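Local structure of meta cleavage compound hydrolase (Janthinobacterium, 1J1I) at residues A[136-145]-A[236-247]; A[66-74]-A[94-104]. The protein hydrolyses a carbon-carbon bond in the ring-cleavage product of carbazole, probably releasing anthranilate, as a serine hydrolase of the bacterial carbazole degradation pathway. All blocks are in the same frame, centred on the assembly; numbering follows the deposited sequence.

Interaction 1. Residues A[136-145]-A[236-247]; sequences LMGSAGLVVE and VPVETAYKFLDL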
loop_
_atom_site.group_PDB
_atom_site.type_symbol
_atom_site.label_atom_id
_atom_site.label_comp_id
_atom_site.label_asym_id
_atom_site.label_seq_id
_atom_site.Cartn_x
_atom_site.Cartn_y
_atom_site.Cartn_z
ATOM N N LEU A 136 6.167 -6.749 7.242
ATOM C CA LEU A 136 7.606 -6.679 7.066
ATOM C C LEU A 136 7.917 -5.271 6.579
ATOM O O LEU A 136 7.460 -4.852 5.519
ATOM C CB LEU A 136 8.060 -7.719 6.044
ATOM C CG LEU A 136 7.704 -9.163 6.412
ATOM C CD1 LEU A 136 7.970 -10.063 5.218
ATOM C CD2 LEU A 136 8.517 -9.610 7.633
ATOM N N MET A 137 8.693 -4.544 7.369
ATOM C CA MET A 137 9.019 -3.162 7.049
ATOM C C MET A 137 10.524 -3.010 6.891
ATOM O O MET A 137 11.261 -3.054 7.877
ATOM C CB MET A 137 8.502 -2.270 8.182
ATOM C CG MET A 137 8.577 -0.781 7.926
ATOM S SD MET A 137 9.170 0.102 9.371
ATOM C CE MET A 137 8.169 -0.618 10.708
ATOM N N GLY A 138 10.975 -2.828 5.651
ATOM C CA GLY A 138 12.400 -2.696 5.397
ATOM C C GLY A 138 13.070 -3.898 6.028
ATOM O O GLY A 138 14.221 -3.845 6.473
ATOM N N SER A 139 12.326 -4.997 6.049
ATOM C CA SER A 139 12.775 -6.242 6.653
ATOM C C SER A 139 13.998 -6.918 6.060
ATOM O O SER A 139 14.177 -6.985 4.845
ATOM C CB SER A 139 11.633 -7.259 6.663
ATOM O OG SER A 139 12.071 -8.495 7.205
ATOM N N ALA A 140 14.835 -7.431 6.953
ATOM C CA ALA A 140 16.016 -8.168 6.563
ATOM C C ALA A 140 15.495 -9.557 6.176
ATOM O O ALA A 140 14.337 -9.888 6.453
ATOM C CB ALA A 140 16.975 -8.269 7.744
ATOM N N GLY A 141 16.335 -10.365 5.535
ATOM C CA GLY A 141 15.917 -11.701 5.151
ATOM C C GLY A 141 16.347 -12.076 3.751
ATOM O O GLY A 141 16.620 -13.243 3.458
ATOM N N LEU A 142 16.398 -11.080 2.876
ATOM C CA LEU A 142 16.813 -11.315 1.506
ATOM C C LEU A 142 18.155 -10.655 1.248
ATOM O O LEU A 142 18.389 -9.518 1.650
ATOM C CB LEU A 142 15.784 -10.760 0.509
ATOM C CG LEU A 142 14.581 -11.649 0.175
ATOM C CD1 LEU A 142 13.558 -10.887 -0.668
ATOM C CD2 LEU A 142 15.080 -12.872 -0.567
ATOM N N VAL A 143 19.017 -11.397 0.569
ATOM C CA VAL A 143 20.327 -10.912 0.213
ATOM C C VAL A 143 20.260 -10.007 -0.998
ATOM O O VAL A 143 21.233 -9.309 -1.293
ATOM C CB VAL A 143 21.298 -12.065 -0.163
ATOM C CG1 VAL A 143 22.679 -11.497 -0.542
ATOM C CG2 VAL A 143 21.433 -13.071 0.947
ATOM N N VAL A 144 19.123 -10.024 -1.694
ATOM C CA VAL A 144 18.959 -9.235 -2.933
ATOM C C VAL A 144 20.105 -8.319 -3.366
ATOM O O VAL A 144 20.288 -7.176 -2.892
ATOM C CB VAL A 144 17.697 -8.406 -2.924
ATOM C CG1 VAL A 144 17.934 -7.042 -2.252
ATOM C CG2 VAL A 144 17.255 -8.256 -4.385
ATOM N N GLU A 145 20.816 -8.863 -4.340
ATOM C CA GLU A 145 22.007 -8.342 -4.960
ATOM C C GLU A 145 22.576 -9.758 -4.893
ATOM O O GLU A 145 21.919 -10.542 -4.154
ATOM C CB GLU A 145 22.788 -7.402 -3.994
ATOM C CG GLU A 145 22.808 -5.889 -4.340
ATOM C CD GLU A 145 23.238 -4.999 -3.155
ATOM O OE1 GLU A 145 24.221 -5.318 -2.420
ATOM O OE2 GLU A 145 22.590 -3.942 -2.966
ATOM N N VAL A 236 18.035 -1.737 2.588
ATOM C CA VAL A 236 17.235 -2.722 1.866
ATOM C C VAL A 236 16.642 -2.038 0.639
ATOM O O VAL A 236 15.679 -1.280 0.748
ATOM C CB VAL A 236 16.084 -3.269 2.737
ATOM C CG1 VAL A 236 15.178 -4.174 1.905
ATOM C CG2 VAL A 236 16.649 -4.030 3.922
ATOM N N PRO A 237 17.210 -2.299 -0.549
ATOM C CA PRO A 237 16.735 -1.702 -1.804
ATOM C C PRO A 237 15.251 -1.968 -2.033
ATOM O O PRO A 237 14.722 -2.982 -1.578
ATOM C CB PRO A 237 17.605 -2.378 -2.863
ATOM C CG PRO A 237 18.865 -2.713 -2.111
ATOM C CD PRO A 237 18.328 -3.224 -0.802
ATOM N N VAL A 238 14.586 -1.064 -2.748
ATOM C CA VAL A 238 13.163 -1.228 -3.018
ATOM C C VAL A 238 12.890 -2.507 -3.811
ATOM O O VAL A 238 11.831 -3.122 -3.660
ATOM C CB VAL A 238 12.584 -0.001 -3.782
ATOM C CG1 VAL A 238 13.209 0.112 -5.159
ATOM C CG2 VAL A 238 11.077 -0.124 -3.886
ATOM N N GLU A 239 13.844 -2.917 -4.645
ATOM C CA GLU A 239 13.680 -4.136 -5.434
ATOM C C GLU A 239 13.432 -5.338 -4.514
ATOM O O GLU A 239 12.785 -6.308 -4.911
ATOM C CB GLU A 239 14.925 -4.405 -6.287
ATOM C CG GLU A 239 15.204 -3.383 -7.384
ATOM C CD GLU A 239 15.515 -1.999 -6.841
ATOM O OE1 GLU A 239 16.301 -1.901 -5.874
ATOM O OE2 GLU A 239 14.982 -1.011 -7.386
ATOM N N THR A 240 13.953 -5.267 -3.291
ATOM C CA THR A 240 13.789 -6.344 -2.308
ATOM C C THR A 240 12.319 -6.581 -2.003
ATOM O O THR A 240 11.893 -7.718 -1.800
ATOM C CB THR A 240 14.460 -6.017 -0.958
ATOM O OG1 THR A 240 15.801 -5.572 -1.178
ATOM C CG2 THR A 240 14.481 -7.261 -0.064
ATOM N N ALA A 241 11.554 -5.494 -1.934
ATOM C CA ALA A 241 10.127 -5.587 -1.657
ATOM C C ALA A 241 9.456 -6.340 -2.799
ATOM O O ALA A 241 8.605 -7.208 -2.579
ATOM C CB ALA A 241 9.524 -4.188 -1.521
ATOM N N TYR A 242 9.851 -6.008 -4.024
ATOM C CA TYR A 242 9.274 -6.649 -5.195
ATOM C C TYR A 242 9.560 -8.149 -5.150
ATOM O O TYR A 242 8.724 -8.956 -5.558
ATOM C CB TYR A 242 9.839 -6.017 -6.476
ATOM C CG TYR A 242 9.598 -4.514 -6.576
ATOM C CD1 TYR A 242 10.370 -3.719 -7.422
ATOM C CD2 TYR A 242 8.614 -3.890 -5.806
ATOM C CE1 TYR A 242 10.172 -2.335 -7.496
ATOM C CE2 TYR A 242 8.408 -2.505 -5.873
ATOM C CZ TYR A 242 9.193 -1.737 -6.720
ATOM O OH TYR A 242 9.001 -0.371 -6.791
ATOM N N LYS A 243 10.732 -8.525 -4.643
ATOM C CA LYS A 243 11.062 -9.941 -4.550
ATOM C C LYS A 243 10.218 -10.603 -3.455
ATOM O O LYS A 243 9.744 -11.724 -3.632
ATOM C CB LYS A 243 12.555 -10.139 -4.274
ATOM C CG LYS A 243 13.003 -11.586 -4.428
ATOM C CD LYS A 243 14.517 -11.723 -4.307
ATOM C CE LYS A 243 14.971 -13.142 -4.625
ATOM N NZ LYS A 243 16.454 -13.279 -4.550
ATOM N N PHE A 244 10.030 -9.919 -2.327
ATOM C CA PHE A 244 9.201 -10.462 -1.246
ATOM C C PHE A 244 7.787 -10.683 -1.782
ATOM O O PHE A 244 7.144 -11.690 -1.483
ATOM C CB PHE A 244 9.110 -9.492 -0.062
ATOM C CG PHE A 244 10.227 -9.622 0.937
ATOM C CD1 PHE A 244 11.039 -8.535 1.229
ATOM C CD2 PHE A 244 10.445 -10.821 1.611
ATOM C CE1 PHE A 244 12.060 -8.634 2.179
ATOM C CE2 PHE A 244 11.463 -10.932 2.563
ATOM C CZ PHE A 244 12.271 -9.837 2.847
ATOM N N LEU A 245 7.305 -9.725 -2.569
ATOM C CA LEU A 245 5.962 -9.798 -3.137
ATOM C C LEU A 245 5.801 -10.977 -4.091
ATOM O O LEU A 245 4.717 -11.537 -4.221
ATOM C CB LEU A 245 5.619 -8.475 -3.841
ATOM C CG LEU A 245 5.409 -7.289 -2.887
ATOM C CD1 LEU A 245 5.212 -6.000 -3.679
ATOM C CD2 LEU A 245 4.194 -7.550 -2.004
ATOM N N ASP A 246 6.891 -11.356 -4.746
ATOM C CA ASP A 246 6.883 -12.480 -5.671
ATOM C C ASP A 246 6.911 -13.810 -4.900
ATOM O O ASP A 246 6.245 -14.777 -5.272
ATOM C CB ASP A 246 8.103 -12.387 -6.588
ATOM C CG ASP A 246 8.142 -13.488 -7.621
ATOM O OD1 ASP A 246 7.223 -13.546 -8.466
ATOM O OD2 ASP A 246 9.091 -14.298 -7.583
ATOM N N LEU A 247 7.670 -13.836 -3.810
ATOM C CA LEU A 247 7.824 -15.041 -2.996
ATOM C C LEU A 247 6.685 -15.369 -2.038
ATOM O O LEU A 247 6.308 -16.532 -1.895
ATOM C CB LEU A 247 9.126 -14.947 -2.201
ATOM C CG LEU A 247 10.397 -14.850 -3.044
ATOM C CD1 LEU A 247 11.567 -14.486 -2.150
ATOM C CD2 LEU A 247 10.638 -16.172 -3.764
#
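From G138 to V144 the chain leaves the end of strand 131-137 and runs beside helix 238-247, with CA atoms 6.0 Å apart at both G138-V236 and V144-T240. L142 buries the largest area of any residue here. Its CD1 sits squarely over one face of the F244 ring, 3.6 Å from the centroid, in a CH-pi contact 2° off the ring normal. With chi1 at -84°, CG lies anti to the carbonyl carbon, which lets CD1 settle between the ring and K243, 3.8 Å from K243 CB. The lysine chain is extended and passes obliquely across L142, its CB, CG and CD against CD1 and its CD and CE against CD2. Two backbone carbonyl oxygens lie at the ring's edge: S139 O stands 3.8 Å from F244 CE1, near the ring plane, and A140 O a little farther off. At the start of the loop, V236 CG2 rests 3.5 Å from G138 O. V236 also gives its backbone N to D233 and touches H261, probably the acid and base of the catalytic triad. This is the alpha/beta-hydrolase layout: the chain leaving strand 131-137 for the mainly helical insertion packs on the helix that follows the acid-bearing turn.

Interaction 2. Residues A[66-74]-A[94-104]; sequences YRVIAMDML and HLHDFIKAMNF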
loop_
_atom_site.group_PDB
_atom_site.type_symbol
_atom_site.label_atom_id
_atom_site.label_comp_id
_atom_site.label_asym_id
_atom_site.label_seq_id
_atom_site.Cartn_x
_atom_site.Cartn_y
_atom_site.Cartn_z
ATOM N N TYR A 66 -6.144 -1.629 18.840
ATOM C CA TYR A 66 -5.607 -2.935 19.226
ATOM C C TYR A 66 -4.803 -2.897 20.515
ATOM O O TYR A 66 -4.465 -1.829 21.023
ATOM C CB TYR A 66 -4.675 -3.482 18.135
ATOM C CG TYR A 66 -5.314 -3.670 16.787
ATOM C CD1 TYR A 66 -5.391 -2.618 15.874
ATOM C CD2 TYR A 66 -5.889 -4.890 16.440
ATOM C CE1 TYR A 66 -6.031 -2.779 14.647
ATOM C CE2 TYR A 66 -6.531 -5.063 15.220
ATOM C CZ TYR A 66 -6.602 -4.004 14.329
ATOM O OH TYR A 66 -7.261 -4.170 13.135
ATOM N N ARG A 67 -4.502 -4.085 21.037
ATOM C CA ARG A 67 -3.670 -4.207 22.226
ATOM C C ARG A 67 -2.264 -4.238 21.633
ATOM O O ARG A 67 -1.862 -5.232 21.027
ATOM C CB ARG A 67 -3.944 -5.521 22.964
ATOM C CG ARG A 67 -3.119 -5.682 24.233
ATOM C CD ARG A 67 -3.282 -7.061 24.852
ATOM N NE ARG A 67 -2.416 -7.220 26.016
ATOM C CZ ARG A 67 -2.181 -8.375 26.627
ATOM N NH1 ARG A 67 -2.746 -9.491 26.187
ATOM N NH2 ARG A 67 -1.380 -8.410 27.682
ATOM N N VAL A 68 -1.527 -3.144 21.793
ATOM C CA VAL A 68 -0.180 -3.036 21.245
ATOM C C VAL A 68 0.896 -3.493 22.226
ATOM O O VAL A 68 0.950 -3.034 23.367
ATOM C CB VAL A 68 0.116 -1.590 20.816
ATOM C CG1 VAL A 68 1.494 -1.509 20.193
ATOM C CG2 VAL A 68 -0.957 -1.106 19.838
ATOM N N ILE A 69 1.759 -4.387 21.758
ATOM C CA ILE A 69 2.838 -4.941 22.573
ATOM C C ILE A 69 4.164 -4.796 21.820
ATOM O O ILE A 69 4.412 -5.509 20.846
ATOM C CB ILE A 69 2.576 -6.446 22.860
ATOM C CG1 ILE A 69 1.245 -6.623 23.607
ATOM C CG2 ILE A 69 3.745 -7.049 23.633
ATOM C CD1 ILE A 69 1.236 -6.138 25.057
ATOM N N ALA A 70 5.000 -3.860 22.265
ATOM C CA ALA A 70 6.300 -3.616 21.644
ATOM C C ALA A 70 7.359 -4.350 22.466
ATOM O O ALA A 70 7.685 -3.941 23.579
ATOM C CB ALA A 70 6.594 -2.114 21.609
ATOM N N MET A 71 7.895 -5.429 21.898
ATOM C CA MET A 71 8.878 -6.285 22.571
ATOM C C MET A 71 10.340 -6.047 22.204
ATOM O O MET A 71 10.673 -5.922 21.031
ATOM C CB MET A 71 8.542 -7.752 22.270
ATOM C CG MET A 71 9.465 -8.790 22.919
ATOM S SD MET A 71 9.482 -10.375 22.008
ATOM C CE MET A 71 10.876 -10.079 20.880
ATOM N N ASP A 72 11.210 -5.999 23.213
ATOM C CA ASP A 72 12.642 -5.852 22.965
ATOM C C ASP A 72 13.177 -7.246 22.656
ATOM O O ASP A 72 12.937 -8.192 23.414
ATOM C CB ASP A 72 13.372 -5.308 24.199
ATOM C CG ASP A 72 13.280 -3.801 24.323
ATOM O OD1 ASP A 72 12.633 -3.156 23.463
ATOM O OD2 ASP A 72 13.864 -3.267 25.290
ATOM N N MET A 73 13.887 -7.384 21.541
ATOM C CA MET A 73 14.446 -8.676 21.177
ATOM C C MET A 73 15.559 -9.108 22.124
ATOM O O MET A 73 16.146 -8.296 22.841
ATOM C CB MET A 73 15.019 -8.646 19.758
ATOM C CG MET A 73 13.976 -8.550 18.644
ATOM S SD MET A 73 14.743 -8.725 17.024
ATOM C CE MET A 73 15.405 -7.075 16.794
ATOM N N LEU A 74 15.834 -10.403 22.106
ATOM C CA LEU A 74 16.895 -11.004 22.900
ATOM C C LEU A 74 18.181 -10.211 22.671
ATOM O O LEU A 74 18.597 -10.015 21.527
ATOM C CB LEU A 74 17.098 -12.449 22.440
ATOM C CG LEU A 74 18.259 -13.277 22.994
ATOM C CD1 LEU A 74 18.043 -13.564 24.473
ATOM C CD2 LEU A 74 18.344 -14.579 22.199
ATOM N N HIS A 94 13.164 -16.978 20.870
ATOM C CA HIS A 94 12.810 -16.021 21.908
ATOM C C HIS A 94 11.436 -15.413 21.651
ATOM O O HIS A 94 10.606 -15.346 22.557
ATOM C CB HIS A 94 13.851 -14.899 22.009
ATOM C CG HIS A 94 13.434 -13.782 22.916
ATOM N ND1 HIS A 94 13.171 -12.510 22.458
ATOM C CD2 HIS A 94 13.198 -13.756 24.250
ATOM C CE1 HIS A 94 12.793 -11.748 23.468
ATOM N NE2 HIS A 94 12.801 -12.481 24.569
ATOM N N LEU A 95 11.199 -14.964 20.422
ATOM C CA LEU A 95 9.915 -14.367 20.078
ATOM C C LEU A 95 8.809 -15.400 20.287
ATOM O O LEU A 95 7.726 -15.077 20.779
ATOM C CB LEU A 95 9.930 -13.866 18.631
ATOM C CG LEU A 95 8.622 -13.304 18.062
ATOM C CD1 LEU A 95 8.094 -12.201 18.976
ATOM C CD2 LEU A 95 8.872 -12.751 16.653
ATOM N N HIS A 96 9.088 -16.646 19.918
ATOM C CA HIS A 96 8.125 -17.727 20.100
ATOM C C HIS A 96 7.779 -17.866 21.583
ATOM O O HIS A 96 6.605 -17.945 21.952
ATOM C CB HIS A 96 8.709 -19.045 19.565
ATOM C CG HIS A 96 8.034 -20.276 20.098
ATOM N ND1 HIS A 96 8.305 -20.789 21.348
ATOM C CD2 HIS A 96 7.105 -21.094 19.548
ATOM C CE1 HIS A 96 7.576 -21.876 21.543
ATOM N NE2 HIS A 96 6.839 -22.083 20.467
ATOM N N ASP A 97 8.809 -17.884 22.425
ATOM C CA ASP A 97 8.626 -18.022 23.864
ATOM C C ASP A 97 7.892 -16.820 24.465
ATOM O O ASP A 97 7.054 -16.979 25.354
ATOM C CB ASP A 97 9.984 -18.227 24.561
ATOM C CG ASP A 97 10.675 -19.529 24.145
ATOM O OD1 ASP A 97 10.020 -20.401 23.543
ATOM O OD2 ASP A 97 11.879 -19.692 24.431
ATOM N N PHE A 98 8.194 -15.619 23.976
ATOM C CA PHE A 98 7.530 -14.418 24.472
ATOM C C PHE A 98 6.036 -14.501 24.174
ATOM O O PHE A 98 5.207 -14.248 25.043
ATOM C CB PHE A 98 8.115 -13.165 23.817
ATOM C CG PHE A 98 7.391 -11.894 24.179
ATOM C CD1 PHE A 98 6.495 -11.313 23.289
ATOM C CD2 PHE A 98 7.607 -11.279 25.412
ATOM C CE1 PHE A 98 5.818 -10.132 23.611
ATOM C CE2 PHE A 98 6.936 -10.098 25.752
ATOM C CZ PHE A 98 6.038 -9.521 24.845
ATOM N N ILE A 99 5.699 -14.856 22.939
ATOM C CA ILE A 99 4.300 -14.977 22.555
ATOM C C ILE A 99 3.578 -15.966 23.471
ATOM O O ILE A 99 2.513 -15.660 24.008
ATOM C CB ILE A 99 4.174 -15.415 21.078
ATOM C CG1 ILE A 99 4.628 -14.262 20.171
ATOM C CG2 ILE A 99 2.740 -15.792 20.753
ATOM C CD1 ILE A 99 4.750 -14.633 18.714
ATOM N N LYS A 100 4.169 -17.143 23.662
ATOM C CA LYS A 100 3.576 -18.166 24.521
ATOM C C LYS A 100 3.448 -17.683 25.970
ATOM O O LYS A 100 2.436 -17.925 26.623
ATOM C CB LYS A 100 4.427 -19.439 24.491
ATOM C CG LYS A 100 4.615 -20.036 23.106
ATOM C CD LYS A 100 3.291 -20.439 22.485
ATOM C CE LYS A 100 2.651 -21.594 23.234
ATOM N NZ LYS A 100 3.532 -22.792 23.251
ATOM N N ALA A 101 4.482 -17.005 26.464
ATOM C CA ALA A 101 4.492 -16.498 27.834
ATOM C C ALA A 101 3.458 -15.398 28.067
ATOM O O ALA A 101 2.998 -15.197 29.196
ATOM C CB ALA A 101 5.887 -15.987 28.189
ATOM N N MET A 102 3.106 -14.671 27.010
ATOM C CA MET A 102 2.115 -13.610 27.132
ATOM C C MET A 102 0.713 -14.204 27.260
ATOM O O MET A 102 0.488 -15.373 26.952
ATOM C CB MET A 102 2.185 -12.664 25.928
ATOM C CG MET A 102 3.371 -11.704 25.970
ATOM S SD MET A 102 3.369 -10.652 27.452
ATOM C CE MET A 102 2.100 -9.470 27.016
ATOM N N ASN A 103 -0.227 -13.397 27.734
ATOM C CA ASN A 103 -1.592 -13.865 27.912
ATOM C C ASN A 103 -2.462 -13.563 26.697
ATOM O O ASN A 103 -3.261 -12.622 26.706
ATOM C CB ASN A 103 -2.194 -13.250 29.187
ATOM C CG ASN A 103 -2.167 -11.727 29.187
ATOM O OD1 ASN A 103 -1.202 -11.105 28.732
ATOM N ND2 ASN A 103 -3.225 -11.118 29.722
ATOM N N PHE A 104 -2.294 -14.370 25.651
ATOM C CA PHE A 104 -3.061 -14.205 24.420
ATOM C C PHE A 104 -4.092 -15.313 24.274
ATOM O O PHE A 104 -3.773 -16.491 24.419
ATOM C CB PHE A 104 -2.124 -14.222 23.214
ATOM C CG PHE A 104 -1.114 -13.115 23.221
ATOM C CD1 PHE A 104 0.175 -13.335 22.749
ATOM C CD2 PHE A 104 -1.456 -11.843 23.671
ATOM C CE1 PHE A 104 1.111 -12.305 22.724
ATOM C CE2 PHE A 104 -0.528 -10.806 23.650
ATOM C CZ PHE A 104 0.761 -11.040 23.173
#
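M71 runs over one face of F98, the side chains passing in opposite directions, with M71 CG 3.7 Å from the ring centroid and the sulfur also over the ring, SD 3.4 Å from F98 CG: a Met-aromatic contact joined to a CH-pi one. A bend at chi3 (91°) swings the methyl off the phenyl, bringing M71 CE to 3.6 Å from H94 CE1. M102 CG, from the same segment as F98, lies over the opposite face toward its rim, and I69 CG2 meets the ring in plane, 3.6 Å from F98 CZ. I69 and M102 touch tip to tip. At the far end R67 grips N103 end-on. NH2 bonds the side-chain OD1 at 2.9 Å, nearly straight at 165°, while NH1 reaches the backbone O at 3.2 Å from well above the carbonyl plane. The edge of the F104 ring faces NH1, with CE2 3.6 Å from R67 NH1. Strand 67-71 and helix 88-101 belong to a beta-alpha-beta crossover of the alpha/beta-hydrolase sheet; the chain next forms strand 108-113, which leads into S114, probably the nucleophile at the nucleophile elbow. The N-to-C directions of strand 67-71 and helix segment 94-101 are 144° apart. Behind the first shell, E32 takes R67 NE in a salt bridge and holds the extended arm. Were R67 an alanine, E32 would probably lose this salt bridge and N103 its arginine bonds, leaving the turn less firmly tied to the strand. H94 has L74 CB over one face and D72 O at its edge, and a hydrogen bond between H94 NE2 and T28 OG1 restrains its rotation. Strand 26-33 lines the same interior: T28 touches both M71 and F98, and Y30 meets F98 edge-to-face.

Both contacts set a helix and a strand-derived segment of the same mixed sheet together, on opposite sides of the chain's centre, with their own centres about 25 Å apart. Interaction 2 is the more buried: strand 67-71 itself faces the helix, and aromatic and sulfur-bearing side chains fill the gap, with an arginine-asparagine clasp at one end. Interaction 1 is only partly buried and joins a loop to a helix through L142 and V144, packed on F244, T240 and K243, with backbone carbonyls at the ring edge and without hydrogen bonds between its two segments. The helix of 236-247 also meets the second subunit, through Y242 and L245, whereas 66-74 and 94-104 touch no other chain.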